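Local coordinates for oligopeptide-binding protein oppA (Lactococcus lactis, PDB 3DRF) that captures oligopeptides for uptake by the OppABCDF ABC transporter, closing around them in the manner of a Venus flytrap, at residues 344-349 with 354-359; 377-382 with 430-435; 391-396 with 407-412. All coordinates share one frame; numbering follows the deposited sequence.

Contact 1 (344-349 with 354-359); sequences EVDNKF and STPANS
With CG anti to its carbonyl carbon and beside the backbone N (chi1 -74°), Asp346 extends its carboxylate from helix 344-349 towards Ser354 and Pro356 on the following strand. A small second torsion (chi2 -11°) splits the two oxygens between these partners. OD1 of Asp346 lies 3.7 Å from CB of Ser354, whereas OD2 of Asp346 comes to 3.2 Å from CD of Pro356. The same OD2 is 3.4 Å from CG of Pro356, so the oxygen lies against two methylenes of the pyrrolidine ring. The Asp346 and Pro356 side chains run past one another in opposed directions. The proline nitrogen carries no hydrogen to offer, and the meeting is one of van der Waals contact; the polar need of buried OD2 is met instead by a hydrogen bond from Asn540 ND2, which also makes a weak bond to Thr355 O. Ser354 and Asp346 point their CB atoms at each other, with their CA atoms 6.0 Å apart. This is the bend of a compact helix-loop-strand turn: the two short axes run nearly antiparallel, at 164° and 8.1 Å apart. Inside the bend the Ser350 hydroxyl hydrogen-bonds with both Asp346 O and Ser354 N, tying the end of the helix to the start of the strand. Strand 354-356 pairs antiparallel with strand 536-549, which supplies Asn540, with Thr355 bonded to Phe541. Behind the contact, Val345 and Phe349 pack against helix 422-435.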
loop_
_atom_site.group_PDB
_atom_site.type_symbol
_atom_site.label_atom_id
_atom_site.label_comp_id
_atom_site.label_asym_id
_atom_site.label_seq_id
_atom_site.Cartn_x
_atom_site.Cartn_y
_atom_site.Cartn_z
ATOM N N GLU A 344 -12.268 10.877 19.321
ATOM C CA GLU A 344 -13.617 11.420 19.183
ATOM C C GLU A 344 -14.203 11.153 17.782
ATOM O O GLU A 344 -15.320 10.785 17.655
ATOM C CB GLU A 344 -13.626 12.929 19.463
ATOM C CG GLU A 344 -13.465 13.333 20.906
ATOM C CD GLU A 344 -13.741 14.793 21.138
ATOM O OE1 GLU A 344 -13.845 15.599 20.239
ATOM O OE2 GLU A 344 -13.876 15.053 22.331
ATOM N N VAL A 345 -13.410 11.336 16.729
ATOM C CA VAL A 345 -13.843 11.073 15.348
ATOM C C VAL A 345 -14.179 9.597 15.187
ATOM O O VAL A 345 -15.200 9.268 14.689
ATOM C CB VAL A 345 -12.713 11.520 14.361
ATOM C CG1 VAL A 345 -12.959 10.956 12.985
ATOM C CG2 VAL A 345 -12.612 13.070 14.367
ATOM N N ASP A 346 -13.299 8.716 15.658
ATOM C CA ASP A 346 -13.528 7.263 15.524
ATOM C C ASP A 346 -14.789 6.794 16.294
ATOM O O ASP A 346 -15.533 6.038 15.815
ATOM C CB ASP A 346 -12.315 6.459 16.008
ATOM C CG ASP A 346 -11.128 6.505 15.053
ATOM O OD1 ASP A 346 -11.238 6.942 13.961
ATOM O OD2 ASP A 346 -10.096 6.083 15.542
ATOM N N ASN A 347 -14.976 7.351 17.479
ATOM C CA ASN A 347 -16.173 7.054 18.317
ATOM C C ASN A 347 -17.452 7.498 17.601
ATOM O O ASN A 347 -18.406 6.797 17.597
ATOM C CB ASN A 347 -16.050 7.722 19.717
ATOM C CG ASN A 347 -14.971 7.095 20.583
ATOM O OD1 ASN A 347 -14.527 6.050 20.328
ATOM N ND2 ASN A 347 -14.595 7.778 21.633
ATOM N N LYS A 348 -17.419 8.661 16.983
ATOM C CA LYS A 348 -18.601 9.231 16.331
ATOM C C LYS A 348 -18.982 8.529 15.032
ATOM O O LYS A 348 -20.130 8.394 14.748
ATOM C CB LYS A 348 -18.344 10.705 16.037
ATOM C CG LYS A 348 -19.564 11.410 15.351
ATOM C CD LYS A 348 -19.427 12.961 15.420
ATOM C CE LYS A 348 -20.591 13.679 14.697
ATOM N NZ LYS A 348 -20.336 15.105 14.766
ATOM N N PHE A 349 -17.989 8.125 14.250
ATOM C CA PHE A 349 -18.244 7.710 12.865
ATOM C C PHE A 349 -17.912 6.272 12.507
ATOM O O PHE A 349 -18.442 5.800 11.563
ATOM C CB PHE A 349 -17.491 8.632 11.870
ATOM C CG PHE A 349 -17.895 10.098 11.915
ATOM C CD1 PHE A 349 -19.126 10.514 11.405
ATOM C CD2 PHE A 349 -17.031 11.068 12.405
ATOM C CE1 PHE A 349 -19.467 11.822 11.428
ATOM C CE2 PHE A 349 -17.382 12.376 12.415
ATOM C CZ PHE A 349 -18.607 12.753 11.895
ATOM N N SER A 354 -12.549 1.338 13.691
ATOM C CA SER A 354 -11.260 2.077 13.684
ATOM C C SER A 354 -10.813 2.346 15.105
ATOM O O SER A 354 -11.580 2.822 15.906
ATOM C CB SER A 354 -11.391 3.401 12.929
ATOM O OG SER A 354 -11.685 3.169 11.585
ATOM N N THR A 355 -9.561 2.102 15.368
ATOM C CA THR A 355 -8.947 2.328 16.658
ATOM C C THR A 355 -7.775 3.315 16.478
ATOM O O THR A 355 -6.918 3.071 15.696
ATOM C CB THR A 355 -8.389 0.997 17.240
ATOM O OG1 THR A 355 -9.471 0.039 17.369
ATOM C CG2 THR A 355 -7.765 1.250 18.593
ATOM N N PRO A 356 -7.750 4.386 17.250
ATOM C CA PRO A 356 -6.634 5.345 17.134
ATOM C C PRO A 356 -5.297 4.609 17.313
ATOM O O PRO A 356 -5.135 3.882 18.284
ATOM C CB PRO A 356 -6.851 6.307 18.329
ATOM C CG PRO A 356 -8.397 6.320 18.469
ATOM C CD PRO A 356 -8.781 4.872 18.218
ATOM N N ALA A 357 -4.407 4.795 16.363
ATOM C CA ALA A 357 -3.118 4.112 16.373
ATOM C C ALA A 357 -2.131 4.783 17.332
ATOM O O ALA A 357 -2.064 5.937 17.414
ATOM C CB ALA A 357 -2.515 4.107 14.938
ATOM N N ASN A 358 -1.371 3.955 18.035
ATOM C CA ASN A 358 -0.268 4.415 18.893
ATOM C C ASN A 358 1.088 4.480 18.171
ATOM O O ASN A 358 2.001 5.046 18.663
ATOM C CB ASN A 358 -0.123 3.481 20.138
ATOM C CG ASN A 358 0.331 2.079 19.770
ATOM O OD1 ASN A 358 -0.130 1.524 18.817
ATOM N ND2 ASN A 358 1.258 1.547 20.524
ATOM N N SER A 359 1.135 3.843 17.024
ATOM C CA SER A 359 2.378 3.677 16.226
ATOM C C SER A 359 2.031 3.248 14.797
ATOM O O SER A 359 0.920 3.097 14.466
ATOM C CB SER A 359 3.303 2.641 16.880
ATOM O OG SER A 359 2.941 1.358 16.434
#

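Contact 2 (377-382 with 430-435); sequences EKQDLD and IQQWKK
Leu381 and Lys435 make the closest backbone approach, their CA atoms 7.7 Å apart, where the first turn of helix 381-390 packs on the flank of helix 422-435 near its C-terminal end, in a peripheral part of the solute-binding-protein fold. The isobutyl group of Leu381 does the apolar touching: its CD1 lies 3.9 Å from CD of Lys435, and its CD2 is 4.2 Å from the backbone O of Gln432. One leucine branch therefore meets a lysine chain while the other faces the helix backbone a turn earlier. Lys435 is extended beyond CG, which presents its methylenes to the leucine and still carries the ammonium group back along its own helix. There NZ of Lys435 donates to OE1 of Gln432 at 2.8 Å, with a C=O...N angle of 122° and the donor tilted 22° from the carbonyl plane. Gln432 makes this possible by bending at chi2 (-49°), and its NE2 adds a weak bond to Asn428 O, so both ends of the amide have a partner. Gln379, CG anti to the backbone N and the chain extended, crosses Gln432 at about a right angle; CD of Gln379 is 4.1 Å from OE1 of Gln432. The lysine charge probably polarises that oxygen. Next to Leu381, Asp380 is the N-cap of helix 381-390, its OD1 bonded to Lys383 N. Helix 330-339 touches both segments: its Ala339 meets Leu381 and Trp433, and Trp433 NE1 bonds to Ile336 O. Ile430 and Trp433 pack on strand 439-442.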
loop_
_atom_site.group_PDB
_atom_site.type_symbol
_atom_site.label_atom_id
_atom_site.label_comp_id
_atom_site.label_asym_id
_atom_site.label_seq_id
_atom_site.Cartn_x
_atom_site.Cartn_y
_atom_site.Cartn_z
ATOM N N GLU A 377 -2.520 9.189 20.113
ATOM C CA GLU A 377 -3.873 8.604 20.195
ATOM C C GLU A 377 -4.838 9.302 21.199
ATOM O O GLU A 377 -6.003 9.060 21.180
ATOM C CB GLU A 377 -3.787 7.083 20.474
ATOM C CG GLU A 377 -3.166 6.697 21.840
ATOM C CD GLU A 377 -1.631 6.606 21.873
ATOM O OE1 GLU A 377 -1.013 6.967 20.932
ATOM O OE2 GLU A 377 -1.098 6.214 22.900
ATOM N N LYS A 378 -4.264 10.140 22.067
ATOM C CA LYS A 378 -5.037 10.950 23.017
ATOM C C LYS A 378 -4.824 12.427 22.715
ATOM O O LYS A 378 -3.739 12.880 22.643
ATOM C CB LYS A 378 -4.577 10.641 24.459
ATOM C CG LYS A 378 -5.268 11.434 25.540
ATOM C CD LYS A 378 -4.842 10.924 26.875
ATOM C CE LYS A 378 -5.559 11.691 28.048
ATOM N NZ LYS A 378 -7.031 11.697 27.880
ATOM N N GLN A 379 -5.927 13.149 22.525
ATOM C CA GLN A 379 -5.840 14.588 22.282
ATOM C C GLN A 379 -5.188 15.268 23.504
ATOM O O GLN A 379 -5.490 14.921 24.603
ATOM C CB GLN A 379 -7.232 15.191 22.023
ATOM C CG GLN A 379 -7.124 16.687 21.600
ATOM C CD GLN A 379 -8.496 17.324 21.314
ATOM O OE1 GLN A 379 -8.644 18.101 20.427
ATOM N NE2 GLN A 379 -9.448 16.998 22.114
ATOM N N ASP A 380 -4.279 16.189 23.256
ATOM C CA ASP A 380 -3.664 16.984 24.346
ATOM C C ASP A 380 -3.442 18.415 23.843
ATOM O O ASP A 380 -2.379 18.806 23.474
ATOM C CB ASP A 380 -2.383 16.315 24.863
ATOM C CG ASP A 380 -1.939 16.871 26.203
ATOM O OD1 ASP A 380 -2.390 17.934 26.548
ATOM O OD2 ASP A 380 -1.180 16.169 26.832
ATOM N N LEU A 381 -4.495 19.202 23.917
ATOM C CA LEU A 381 -4.453 20.600 23.481
ATOM C C LEU A 381 -3.522 21.449 24.370
ATOM O O LEU A 381 -2.840 22.266 23.912
ATOM C CB LEU A 381 -5.869 21.226 23.467
ATOM C CG LEU A 381 -6.780 20.629 22.380
ATOM C CD1 LEU A 381 -8.226 21.075 22.702
ATOM C CD2 LEU A 381 -6.400 21.173 21.017
ATOM N N ASP A 382 -3.495 21.158 25.662
ATOM C CA ASP A 382 -2.612 21.900 26.550
ATOM C C ASP A 382 -1.132 21.673 26.184
ATOM O O ASP A 382 -0.367 22.578 26.151
ATOM C CB ASP A 382 -2.826 21.531 28.047
ATOM C CG ASP A 382 -4.182 21.950 28.600
ATOM O OD1 ASP A 382 -4.890 22.658 27.956
ATOM O OD2 ASP A 382 -4.467 21.477 29.662
ATOM N N ILE A 430 -9.414 21.081 11.244
ATOM C CA ILE A 430 -9.130 22.505 11.081
ATOM C C ILE A 430 -9.548 23.307 12.351
ATOM O O ILE A 430 -8.826 24.160 12.786
ATOM C CB ILE A 430 -9.817 23.034 9.782
ATOM C CG1 ILE A 430 -9.064 22.483 8.559
ATOM C CG2 ILE A 430 -9.772 24.591 9.733
ATOM C CD1 ILE A 430 -9.737 22.800 7.168
ATOM N N GLN A 431 -10.714 22.991 12.879
ATOM C CA GLN A 431 -11.208 23.568 14.119
ATOM C C GLN A 431 -10.289 23.241 15.295
ATOM O O GLN A 431 -10.001 24.094 16.055
ATOM C CB GLN A 431 -12.633 23.049 14.384
ATOM C CG GLN A 431 -13.203 23.434 15.730
ATOM C CD GLN A 431 -14.436 22.626 16.131
ATOM O OE1 GLN A 431 -14.882 21.715 15.453
ATOM N NE2 GLN A 431 -15.009 23.020 17.258
ATOM N N GLN A 432 -9.788 22.016 15.417
ATOM C CA GLN A 432 -8.858 21.719 16.508
ATOM C C GLN A 432 -7.541 22.519 16.352
ATOM O O GLN A 432 -7.013 23.021 17.307
ATOM C CB GLN A 432 -8.541 20.197 16.608
ATOM C CG GLN A 432 -9.761 19.264 16.682
ATOM C CD GLN A 432 -10.800 19.698 17.728
ATOM O OE1 GLN A 432 -10.492 19.889 18.861
ATOM N NE2 GLN A 432 -12.007 19.835 17.287
ATOM N N TRP A 433 -7.055 22.636 15.131
ATOM C CA TRP A 433 -5.836 23.374 14.884
ATOM C C TRP A 433 -5.993 24.891 15.186
ATOM O O TRP A 433 -5.106 25.490 15.681
ATOM C CB TRP A 433 -5.383 23.055 13.434
ATOM C CG TRP A 433 -4.830 21.614 13.349
ATOM C CD1 TRP A 433 -4.194 20.962 14.309
ATOM C CD2 TRP A 433 -4.975 20.697 12.266
ATOM N NE1 TRP A 433 -3.867 19.693 13.916
ATOM C CE2 TRP A 433 -4.338 19.505 12.652
ATOM C CE3 TRP A 433 -5.537 20.781 11.001
ATOM C CZ2 TRP A 433 -4.251 18.385 11.814
ATOM C CZ3 TRP A 433 -5.472 19.641 10.144
ATOM C CH2 TRP A 433 -4.850 18.455 10.571
ATOM N N LYS A 434 -7.169 25.419 14.904
ATOM C CA LYS A 434 -7.468 26.807 15.295
ATOM C C LYS A 434 -7.364 26.979 16.830
ATOM O O LYS A 434 -6.884 27.984 17.277
ATOM C CB LYS A 434 -8.831 27.202 14.747
ATOM C CG LYS A 434 -9.233 28.662 15.106
ATOM C CD LYS A 434 -10.534 29.026 14.403
ATOM C CE LYS A 434 -10.935 30.524 14.619
ATOM N NZ LYS A 434 -12.348 30.745 14.170
ATOM N N LYS A 435 -7.806 25.990 17.593
ATOM C CA LYS A 435 -7.660 26.032 19.066
ATOM C C LYS A 435 -6.216 26.187 19.515
ATOM O O LYS A 435 -5.978 26.723 20.571
ATOM C CB LYS A 435 -8.257 24.793 19.765
ATOM C CG LYS A 435 -9.765 24.556 19.537
ATOM C CD LYS A 435 -10.186 23.193 20.152
ATOM C CE LYS A 435 -11.628 22.883 19.898
ATOM N NZ LYS A 435 -11.961 21.632 20.526
#

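Contact 3 (391-396 with 407-412); sequences DGWKLN and KELSLV
Trp393 aims its CB at Lys407 and Leu409, and from there its indole reaches across to them, CG anti to the carbonyl carbon (chi1 -77°). The tryptophan and leucine side chains cross at about a right angle. At the ring fusion, CD2 of Trp393 lies 4.1 Å from CD2 of Leu409. Next along the ring, CE3 of Trp393 is 3.8 Å from CB of Leu409. CZ3 touches that same CB and also meets a backbone carbonyl at the ring's edge, near its plane: CZ3 of Trp393 to O of Lys407 is 3.5 Å. At the tip, CH2 of Trp393 reaches to 4.0 Å from CG of Lys407. Over one face sits a CH-pi contact, CD1 of Leu409 standing 4.1 Å from the centroid of the Trp393 six-membered ring and only 9° off its normal. The indole spans a small antiparallel meander, since strand 401-404 lies between strands 394-396 and 407-414 and pairs with both. Just before it, Gly392, with positive phi, is the C-prime residue of a Schellman motif ending helix 381-390. Leu409 centres an inverse gamma turn, closed by a weak bond from Ser410 N to Glu408 O, which interrupts the strand and turns its side chain to the indole. On the other rim, NE1 of Trp393 hydrogen-bonds to Asp329 OD2. An alanine in place of Trp393 would strip Leu409 of its aromatic face and is likely to leave the Asp329 carboxylate without its indole mate.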
loop_
_atom_site.group_PDB
_atom_site.type_symbol
_atom_site.label_atom_id
_atom_site.label_comp_id
_atom_site.label_asym_id
_atom_site.label_seq_id
_atom_site.Cartn_x
_atom_site.Cartn_y
_atom_site.Cartn_z
ATOM N N ASP A 391 8.509 27.075 21.719
ATOM C CA ASP A 391 9.254 27.186 20.469
ATOM C C ASP A 391 9.181 28.571 19.822
ATOM O O ASP A 391 9.623 28.764 18.787
ATOM C CB ASP A 391 8.780 26.084 19.468
ATOM C CG ASP A 391 9.753 25.831 18.353
ATOM O OD1 ASP A 391 10.912 25.697 18.587
ATOM O OD2 ASP A 391 9.347 25.897 17.225
ATOM N N GLY A 392 8.613 29.539 20.506
ATOM C CA GLY A 392 8.598 30.897 19.992
ATOM C C GLY A 392 7.495 31.245 19.012
ATOM O O GLY A 392 7.584 32.193 18.338
ATOM N N TRP A 393 6.495 30.379 18.901
ATOM C CA TRP A 393 5.350 30.648 18.037
ATOM C C TRP A 393 4.282 31.339 18.930
ATOM O O TRP A 393 3.446 30.694 19.454
ATOM C CB TRP A 393 4.854 29.325 17.405
ATOM C CG TRP A 393 5.712 28.832 16.264
ATOM C CD1 TRP A 393 6.683 27.876 16.310
ATOM C CD2 TRP A 393 5.712 29.347 14.936
ATOM N NE1 TRP A 393 7.281 27.766 15.092
ATOM C CE2 TRP A 393 6.719 28.642 14.215
ATOM C CE3 TRP A 393 4.988 30.347 14.288
ATOM C CZ2 TRP A 393 6.984 28.879 12.901
ATOM C CZ3 TRP A 393 5.254 30.594 12.966
ATOM C CH2 TRP A 393 6.263 29.837 12.277
ATOM N N LYS A 394 4.409 32.653 19.061
ATOM C CA LYS A 394 3.597 33.434 19.999
ATOM C C LYS A 394 2.247 33.765 19.420
ATOM O O LYS A 394 2.143 34.161 18.318
ATOM C CB LYS A 394 4.355 34.724 20.299
ATOM C CG LYS A 394 3.639 35.638 21.316
ATOM C CD LYS A 394 4.572 36.864 21.673
ATOM C CE LYS A 394 3.743 38.016 22.303
ATOM N NZ LYS A 394 3.141 37.642 23.594
ATOM N N LEU A 395 1.242 33.579 20.212
ATOM C CA LEU A 395 -0.107 33.909 19.809
ATOM C C LEU A 395 -0.353 35.412 19.595
ATOM O O LEU A 395 -0.113 36.215 20.446
ATOM C CB LEU A 395 -1.072 33.371 20.875
ATOM C CG LEU A 395 -2.551 33.430 20.561
ATOM C CD1 LEU A 395 -2.934 32.489 19.371
ATOM C CD2 LEU A 395 -3.313 32.940 21.755
ATOM N N ASN A 396 -0.852 35.749 18.425
ATOM C CA ASN A 396 -1.387 37.074 18.171
ATOM C C ASN A 396 -2.850 37.063 18.604
ATOM O O ASN A 396 -3.695 36.472 17.963
ATOM C CB ASN A 396 -1.253 37.413 16.672
ATOM C CG ASN A 396 -1.737 38.818 16.325
ATOM O OD1 ASN A 396 -2.544 39.403 16.974
ATOM N ND2 ASN A 396 -1.225 39.332 15.261
ATOM N N LYS A 407 6.315 35.724 10.628
ATOM C CA LYS A 407 5.737 34.609 9.820
ATOM C C LYS A 407 4.465 34.085 10.523
ATOM O O LYS A 407 4.533 33.721 11.637
ATOM C CB LYS A 407 6.779 33.479 9.678
ATOM C CG LYS A 407 6.332 32.172 8.995
ATOM C CD LYS A 407 5.554 32.272 7.694
ATOM C CE LYS A 407 5.397 30.853 7.054
ATOM N NZ LYS A 407 4.908 30.818 5.611
ATOM N N GLU A 408 3.321 34.097 9.838
ATOM C CA GLU A 408 2.091 33.528 10.405
ATOM C C GLU A 408 2.111 32.021 10.239
ATOM O O GLU A 408 2.540 31.504 9.203
ATOM C CB GLU A 408 0.819 34.099 9.753
ATOM C CG GLU A 408 -0.475 33.488 10.320
ATOM C CD GLU A 408 -1.742 34.220 9.900
ATOM O OE1 GLU A 408 -2.213 34.009 8.759
ATOM O OE2 GLU A 408 -2.289 34.984 10.725
ATOM N N LEU A 409 1.650 31.321 11.267
ATOM C CA LEU A 409 1.622 29.857 11.262
ATOM C C LEU A 409 0.391 29.381 10.477
ATOM O O LEU A 409 -0.642 29.046 11.063
ATOM C CB LEU A 409 1.666 29.326 12.699
ATOM C CG LEU A 409 1.841 27.830 12.918
ATOM C CD1 LEU A 409 2.980 27.273 12.089
ATOM C CD2 LEU A 409 2.087 27.546 14.397
ATOM N N SER A 410 0.520 29.401 9.153
ATOM C CA SER A 410 -0.553 29.040 8.232
ATOM C C SER A 410 -0.057 27.896 7.357
ATOM O O SER A 410 1.094 27.902 6.925
ATOM C CB SER A 410 -0.947 30.237 7.363
ATOM O OG SER A 410 -1.302 31.349 8.172
ATOM N N LEU A 411 -0.915 26.911 7.158
ATOM C CA LEU A 411 -0.567 25.681 6.407
ATOM C C LEU A 411 -1.725 25.240 5.516
ATOM O O LEU A 411 -2.859 25.447 5.801
ATOM C CB LEU A 411 -0.199 24.522 7.374
ATOM C CG LEU A 411 0.938 24.881 8.366
ATOM C CD1 LEU A 411 1.055 23.821 9.487
ATOM C CD2 LEU A 411 2.243 24.977 7.655
ATOM N N VAL A 412 -1.338 24.550 4.461
ATOM C CA VAL A 412 -2.292 23.965 3.523
ATOM C C VAL A 412 -2.452 22.470 3.794
ATOM O O VAL A 412 -1.504 21.743 3.786
ATOM C CB VAL A 412 -1.802 24.178 2.053
ATOM C CG1 VAL A 412 -2.691 23.388 1.089
ATOM C CG2 VAL A 412 -1.748 25.689 1.682
#

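Overall arrangement
Following the chain from the N terminus, contact 1 closes first, across the four-residue loop between helix 342-349 and strand 354-356. Contact 2 opens afterwards at 377-382 and closes a much longer excursion, returning at 430-435. Nested within that excursion, contact 3 closes the ten-residue loop that holds strand 401-404; its first segment follows helix 381-390 and its second precedes helix 422-435. Contacts 1 and 2, in series, touch directly where Glu377 packs against Pro356 and Asn358. Contacts 2 and 3 do not touch, their nearest atoms lying about 6 Å apart. Contacts 1 and 3, with centres 28 Å apart, both reach the same mixed sheet, while contact 2 joins two helices between them.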